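GrpB family protein (Enterococcus faecalis, PDB 2NRK) is of unknown function, though its GrpB family belongs to the nucleotidyltransferase clan, which makes a nucleotidyl-transfer role possible. Local coordinates at residues A[37-49]-A[117-131]. Sequence-based numbering, arbitrary orientation. Where two conformers were deposited one is given.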
loop_
_atom_site.group_PDB
_atom_site.type_symbol
_atom_site.label_atom_id
_atom_site.label_comp_id
_atom_site.label_asym_id
_atom_site.label_seq_id
_atom_site.Cartn_x
_atom_site.Cartn_y
_atom_site.Cartn_z
ATOM N N VAL A 37 11.007 -8.187 -6.464
ATOM C CA VAL A 37 10.213 -9.096 -7.305
ATOM C C VAL A 37 9.437 -9.989 -6.369
ATOM O O VAL A 37 10.038 -10.642 -5.497
ATOM C CB VAL A 37 11.088 -9.978 -8.252
ATOM C CG1 VAL A 37 10.202 -10.889 -9.090
ATOM C CG2 VAL A 37 11.938 -9.076 -9.187
ATOM N N GLU A 38 8.120 -9.978 -6.543
ATOM C CA GLU A 38 7.205 -10.779 -5.712
ATOM C C GLU A 38 6.481 -11.829 -6.578
ATOM O O GLU A 38 6.092 -11.556 -7.722
ATOM C CB GLU A 38 6.143 -9.860 -5.071
ATOM C CG GLU A 38 6.680 -8.868 -4.013
ATOM C CD GLU A 38 6.689 -9.391 -2.605
ATOM O OE1 GLU A 38 6.514 -10.622 -2.358
ATOM O OE2 GLU A 38 6.907 -8.538 -1.704
ATOM N N HIS A 39 6.266 -12.995 -5.983
ATOM C CA HIS A 39 5.440 -14.026 -6.605
ATOM C C HIS A 39 4.002 -13.682 -6.255
ATOM O O HIS A 39 3.649 -13.517 -5.070
ATOM C CB HIS A 39 5.852 -15.372 -5.972
ATOM C CG HIS A 39 5.300 -16.569 -6.674
ATOM N ND1 HIS A 39 5.488 -17.832 -6.177
ATOM C CD2 HIS A 39 4.552 -16.707 -7.797
ATOM C CE1 HIS A 39 4.891 -18.714 -6.966
ATOM N NE2 HIS A 39 4.315 -18.060 -7.963
ATOM N N ILE A 40 3.158 -13.559 -7.275
ATOM C CA ILE A 40 1.773 -13.167 -7.071
ATOM C C ILE A 40 0.871 -14.118 -7.851
ATOM O O ILE A 40 1.343 -15.098 -8.469
ATOM C CB ILE A 40 1.526 -11.692 -7.426
ATOM C CG1 ILE A 40 1.932 -11.374 -8.883
ATOM C CG2 ILE A 40 2.235 -10.785 -6.421
ATOM C CD1 ILE A 40 1.154 -10.218 -9.533
ATOM N N GLY A 41 -0.433 -13.853 -7.802
ATOM C CA GLY A 41 -1.411 -14.644 -8.565
ATOM C C GLY A 41 -1.627 -16.011 -7.940
ATOM O O GLY A 41 -1.093 -16.279 -6.871
ATOM N N SER A 42 -2.398 -16.864 -8.615
ATOM C CA SER A 42 -2.790 -18.127 -7.949
ATOM C C SER A 42 -1.616 -19.046 -7.677
ATOM O O SER A 42 -1.652 -19.799 -6.674
ATOM C CB SER A 42 -3.871 -18.840 -8.750
ATOM O OG SER A 42 -5.055 -18.062 -8.668
ATOM N N THR A 43 -0.569 -19.001 -8.515
ATOM C CA THR A 43 0.551 -19.948 -8.274
ATOM C C THR A 43 1.379 -19.592 -7.027
ATOM O O THR A 43 2.201 -20.402 -6.574
ATOM C CB THR A 43 1.496 -20.154 -9.505
ATOM O OG1 THR A 43 2.271 -18.964 -9.711
ATOM C CG2 THR A 43 0.710 -20.568 -10.769
ATOM N N SER A 44 1.131 -18.413 -6.453
ATOM C CA SER A 44 1.839 -17.954 -5.253
ATOM C C SER A 44 1.094 -18.355 -3.966
ATOM O O SER A 44 1.550 -18.012 -2.885
ATOM C CB SER A 44 2.036 -16.420 -5.286
ATOM O OG SER A 44 0.818 -15.731 -5.023
ATOM N N VAL A 45 -0.042 -19.049 -4.098
ATOM C CA VAL A 45 -0.846 -19.439 -2.936
ATOM C C VAL A 45 -0.704 -20.946 -2.752
ATOM O O VAL A 45 -1.262 -21.732 -3.529
ATOM C CB VAL A 45 -2.324 -19.068 -3.147
ATOM C CG1 VAL A 45 -3.169 -19.504 -1.920
ATOM C CG2 VAL A 45 -2.455 -17.566 -3.383
ATOM N N PRO A 46 0.088 -21.376 -1.762
ATOM C CA PRO A 46 0.218 -22.811 -1.613
ATOM C C PRO A 46 -1.115 -23.568 -1.533
ATOM O O PRO A 46 -2.061 -23.138 -0.850
ATOM C CB PRO A 46 1.017 -22.960 -0.301
ATOM C CG PRO A 46 1.915 -21.703 -0.319
ATOM C CD PRO A 46 0.968 -20.622 -0.844
ATOM N N ASN A 47 -1.162 -24.665 -2.284
ATOM C CA ASN A 47 -2.303 -25.591 -2.352
ATOM C C ASN A 47 -3.520 -25.077 -3.142
ATOM O O ASN A 47 -4.574 -25.725 -3.171
ATOM C CB ASN A 47 -2.672 -26.124 -0.960
ATOM C CG ASN A 47 -1.469 -26.676 -0.216
ATOM O OD1 ASN A 47 -0.634 -27.384 -0.789
ATOM N ND2 ASN A 47 -1.373 -26.358 1.066
ATOM N N LEU A 48 -3.358 -23.955 -3.829
ATOM C CA LEU A 48 -4.437 -23.451 -4.681
ATOM C C LEU A 48 -4.297 -24.031 -6.089
ATOM O O LEU A 48 -3.241 -23.933 -6.702
ATOM C CB LEU A 48 -4.407 -21.909 -4.743
ATOM C CG LEU A 48 -5.420 -21.226 -5.663
ATOM C CD1 LEU A 48 -6.881 -21.635 -5.367
ATOM C CD2 LEU A 48 -5.215 -19.688 -5.524
ATOM N N ALA A 49 -5.379 -24.626 -6.601
ATOM C CA ALA A 49 -5.417 -25.062 -7.993
ATOM C C ALA A 49 -5.292 -23.845 -8.918
ATOM O O ALA A 49 -5.841 -22.771 -8.630
ATOM C CB ALA A 49 -6.713 -25.819 -8.285
ATOM N N HIS A 117 -2.526 -6.679 -5.994
ATOM C CA HIS A 117 -1.928 -8.002 -6.139
ATOM C C HIS A 117 -1.464 -8.574 -4.812
ATOM O O HIS A 117 -1.759 -9.724 -4.521
ATOM C CB HIS A 117 -0.728 -7.942 -7.097
ATOM C CG HIS A 117 -1.107 -7.594 -8.503
ATOM N ND1 HIS A 117 -1.937 -8.395 -9.262
ATOM C CD2 HIS A 117 -0.765 -6.546 -9.292
ATOM C CE1 HIS A 117 -2.074 -7.863 -10.469
ATOM N NE2 HIS A 117 -1.393 -6.728 -10.507
ATOM N N LEU A 118 -0.725 -7.793 -4.014
ATOM C CA LEU A 118 -0.156 -8.360 -2.789
ATOM C C LEU A 118 -1.250 -8.673 -1.770
ATOM O O LEU A 118 -1.193 -9.705 -1.109
ATOM C CB LEU A 118 0.888 -7.417 -2.146
ATOM C CG LEU A 118 2.143 -7.239 -3.003
ATOM C CD1 LEU A 118 3.011 -6.107 -2.370
ATOM C CD2 LEU A 118 2.932 -8.560 -3.105
ATOM N N ALA A 119 -2.227 -7.778 -1.624
ATOM C CA ALA A 119 -3.271 -8.028 -0.632
ATOM C C ALA A 119 -4.050 -9.286 -1.002
ATOM O O ALA A 119 -4.341 -10.103 -0.131
ATOM C CB ALA A 119 -4.208 -6.816 -0.508
ATOM N N PHE A 120 -4.389 -9.429 -2.295
ATOM C CA PHE A 120 -5.154 -10.579 -2.813
ATOM C C PHE A 120 -4.417 -11.870 -2.479
ATOM O O PHE A 120 -5.001 -12.786 -1.893
ATOM C CB PHE A 120 -5.322 -10.431 -4.329
ATOM C CG PHE A 120 -6.107 -11.547 -4.972
ATOM C CD1 PHE A 120 -7.495 -11.593 -4.885
ATOM C CD2 PHE A 120 -5.438 -12.502 -5.729
ATOM C CE1 PHE A 120 -8.244 -12.645 -5.526
ATOM C CE2 PHE A 120 -6.166 -13.548 -6.353
ATOM C CZ PHE A 120 -7.548 -13.612 -6.246
ATOM N N ARG A 121 -3.120 -11.908 -2.790
ATOM C CA ARG A 121 -2.298 -13.072 -2.470
ATOM C C ARG A 121 -2.281 -13.363 -0.973
ATOM O O ARG A 121 -2.547 -14.511 -0.540
ATOM C CB ARG A 121 -0.854 -12.850 -2.948
ATOM C CG ARG A 121 0.060 -14.028 -2.557
ATOM C CD ARG A 121 1.505 -13.575 -2.723
ATOM N NE ARG A 121 1.887 -12.661 -1.634
ATOM C CZ ARG A 121 3.068 -12.043 -1.569
ATOM N NH1 ARG A 121 4.001 -12.245 -2.521
ATOM N NH2 ARG A 121 3.326 -11.222 -0.557
ATOM N N ASN A 122 -1.980 -12.336 -0.180
ATOM C CA ASN A 122 -1.819 -12.550 1.273
ATOM C C ASN A 122 -3.116 -13.078 1.872
ATOM O O ASN A 122 -3.108 -13.976 2.723
ATOM C CB ASN A 122 -1.369 -11.263 1.937
ATOM C CG ASN A 122 0.029 -10.853 1.549
ATOM O OD1 ASN A 122 0.756 -11.585 0.856
ATOM N ND2 ASN A 122 0.441 -9.654 2.009
ATOM N N TYR A 123 -4.232 -12.520 1.423
ATOM C CA TYR A 123 -5.549 -12.904 1.927
ATOM C C TYR A 123 -5.865 -14.370 1.578
ATOM O O TYR A 123 -6.361 -15.119 2.414
ATOM C CB TYR A 123 -6.587 -11.966 1.310
ATOM C CG TYR A 123 -7.989 -12.117 1.838
ATOM C CD1 TYR A 123 -8.296 -11.819 3.180
ATOM C CD2 TYR A 123 -9.024 -12.535 0.992
ATOM C CE1 TYR A 123 -9.621 -11.957 3.676
ATOM C CE2 TYR A 123 -10.366 -12.629 1.462
ATOM C CZ TYR A 123 -10.641 -12.343 2.817
ATOM O OH TYR A 123 -11.931 -12.430 3.303
ATOM N N LEU A 124 -5.589 -14.790 0.336
ATOM C CA LEU A 124 -5.845 -16.201 -0.020
ATOM C C LEU A 124 -4.937 -17.140 0.803
ATOM O O LEU A 124 -5.397 -18.200 1.232
ATOM C CB LEU A 124 -5.617 -16.455 -1.500
ATOM C CG LEU A 124 -6.685 -15.805 -2.369
ATOM C CD1 LEU A 124 -6.367 -16.077 -3.852
ATOM C CD2 LEU A 124 -8.100 -16.328 -2.028
ATOM N N ARG A 125 -3.678 -16.740 1.010
ATOM C CA ARG A 125 -2.753 -17.540 1.810
ATOM C C ARG A 125 -3.264 -17.733 3.224
ATOM O O ARG A 125 -3.014 -18.789 3.812
ATOM C CB ARG A 125 -1.383 -16.861 1.883
ATOM C CG ARG A 125 -0.589 -16.970 0.573
ATOM C CD ARG A 125 0.714 -16.186 0.682
ATOM N NE ARG A 125 1.612 -16.469 -0.445
ATOM C CZ ARG A 125 2.859 -16.004 -0.566
ATOM N NH1 ARG A 125 3.362 -15.162 0.352
ATOM N NH2 ARG A 125 3.614 -16.360 -1.618
ATOM N N GLU A 126 -3.957 -16.728 3.767
ATOM C CA GLU A 126 -4.469 -16.791 5.166
ATOM C C GLU A 126 -5.880 -17.373 5.313
ATOM O O GLU A 126 -6.380 -17.580 6.441
ATOM C CB GLU A 126 -4.447 -15.395 5.808
ATOM C CG GLU A 126 -3.102 -14.704 5.831
ATOM C CD GLU A 126 -2.067 -15.355 6.737
ATOM O OE1 GLU A 126 -2.424 -16.190 7.612
ATOM O OE2 GLU A 126 -0.874 -15.008 6.573
ATOM N N ASN A 127 -6.529 -17.638 4.182
ATOM C CA ASN A 127 -7.922 -18.064 4.149
ATOM C C ASN A 127 -8.082 -19.260 3.224
ATOM O O ASN A 127 -8.632 -19.130 2.142
ATOM C CB ASN A 127 -8.822 -16.894 3.704
ATOM C CG ASN A 127 -8.924 -15.835 4.769
ATOM O OD1 ASN A 127 -9.751 -15.960 5.690
ATOM N ND2 ASN A 127 -8.048 -14.838 4.711
ATOM N N PRO A 128 -7.616 -20.444 3.666
ATOM C CA PRO A 128 -7.680 -21.643 2.813
ATOM C C PRO A 128 -9.089 -21.999 2.340
ATOM O O PRO A 128 -9.237 -22.498 1.227
ATOM C CB PRO A 128 -7.080 -22.754 3.710
ATOM C CG PRO A 128 -7.237 -22.221 5.146
ATOM C CD PRO A 128 -6.985 -20.734 4.969
ATOM N N ALA A 129 -10.124 -21.709 3.134
ATOM C CA ALA A 129 -11.499 -21.987 2.707
ATOM C C ALA A 129 -11.891 -21.139 1.490
ATOM O O ALA A 129 -12.558 -21.624 0.586
ATOM C CB ALA A 129 -12.509 -21.788 3.862
ATOM N N ILE A 130 -11.458 -19.878 1.489
ATOM C CA ILE A 130 -11.710 -18.997 0.365
ATOM C C ILE A 130 -10.893 -19.450 -0.851
ATOM O O ILE A 130 -11.416 -19.479 -1.975
ATOM C CB ILE A 130 -11.409 -17.523 0.718
ATOM C CG1 ILE A 130 -12.389 -17.079 1.822
ATOM C CG2 ILE A 130 -11.596 -16.664 -0.518
ATOM C CD1 ILE A 130 -12.084 -15.667 2.401
ATOM N N ALA A 131 -9.632 -19.810 -0.624
ATOM C CA ALA A 131 -8.810 -20.339 -1.718
ATOM C C ALA A 131 -9.467 -21.597 -2.319
ATOM O O ALA A 131 -9.490 -21.764 -3.527
ATOM C CB ALA A 131 -7.404 -20.640 -1.244
HETATM O O HOH W 1 5.405 -9.249 0.387
HETATM O O HOH W 2 -1.975 -11.830 -6.484
#
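Arg-121 extends from its helix to the strand, binding it with one nitrogen: NH1 donates to the backbone O of His-39 (2.9 Å) and to OE1 of Glu-38 (3.0 Å, nearly straight at 173°). The second is a salt bridge, OE1 lying in the guanidinium plane but met from above its own carboxylate plane. A bend at chi3 (74°) turns the guanidinium back toward Glu-38, while NE and NH2 clasp OD1 of Asn-122, the next helix residue, side-on and a water links NH2 to Glu-38 OE2. Arginine's planar array of N-H donors suits acceptors lying near one plane. Arg-125, its chain extended from CG to NE, closes NE and NH2 on the backbone O of Ser-44; CD of Arg-121 lies 3.5 Å above the plane of its guanidinium, over the centre. Ser-44 OG turns back to Gly-41 O (2.7 Å), a small polar group suited to the tight 3-10 segment.

Apolar contacts flank this network. Ile-40 CD1 sits over one face of the His-117 ring, a CH-pi contact 3.8 Å from the centroid, while its CG2 meets Leu-118 CD2. Branched Val-45 sets both methyls against Leu-124 CB, CG2 the nearer at 3.8 Å; Leu-48 then bridges Leu-124 and the small Ala-131.

Helix 111-126 thus packs across one face of strand 34-40, an outer strand within this chain paired antiparallel with 54-60, and against the loop that follows. Tyr-106 OH is hydrogen-bonded to NE2 of His-117, Tyr-134 of helix 128-142 packs on Leu-48 and Leu-124, and Trp-172 of the second subunit rests on Leu-118.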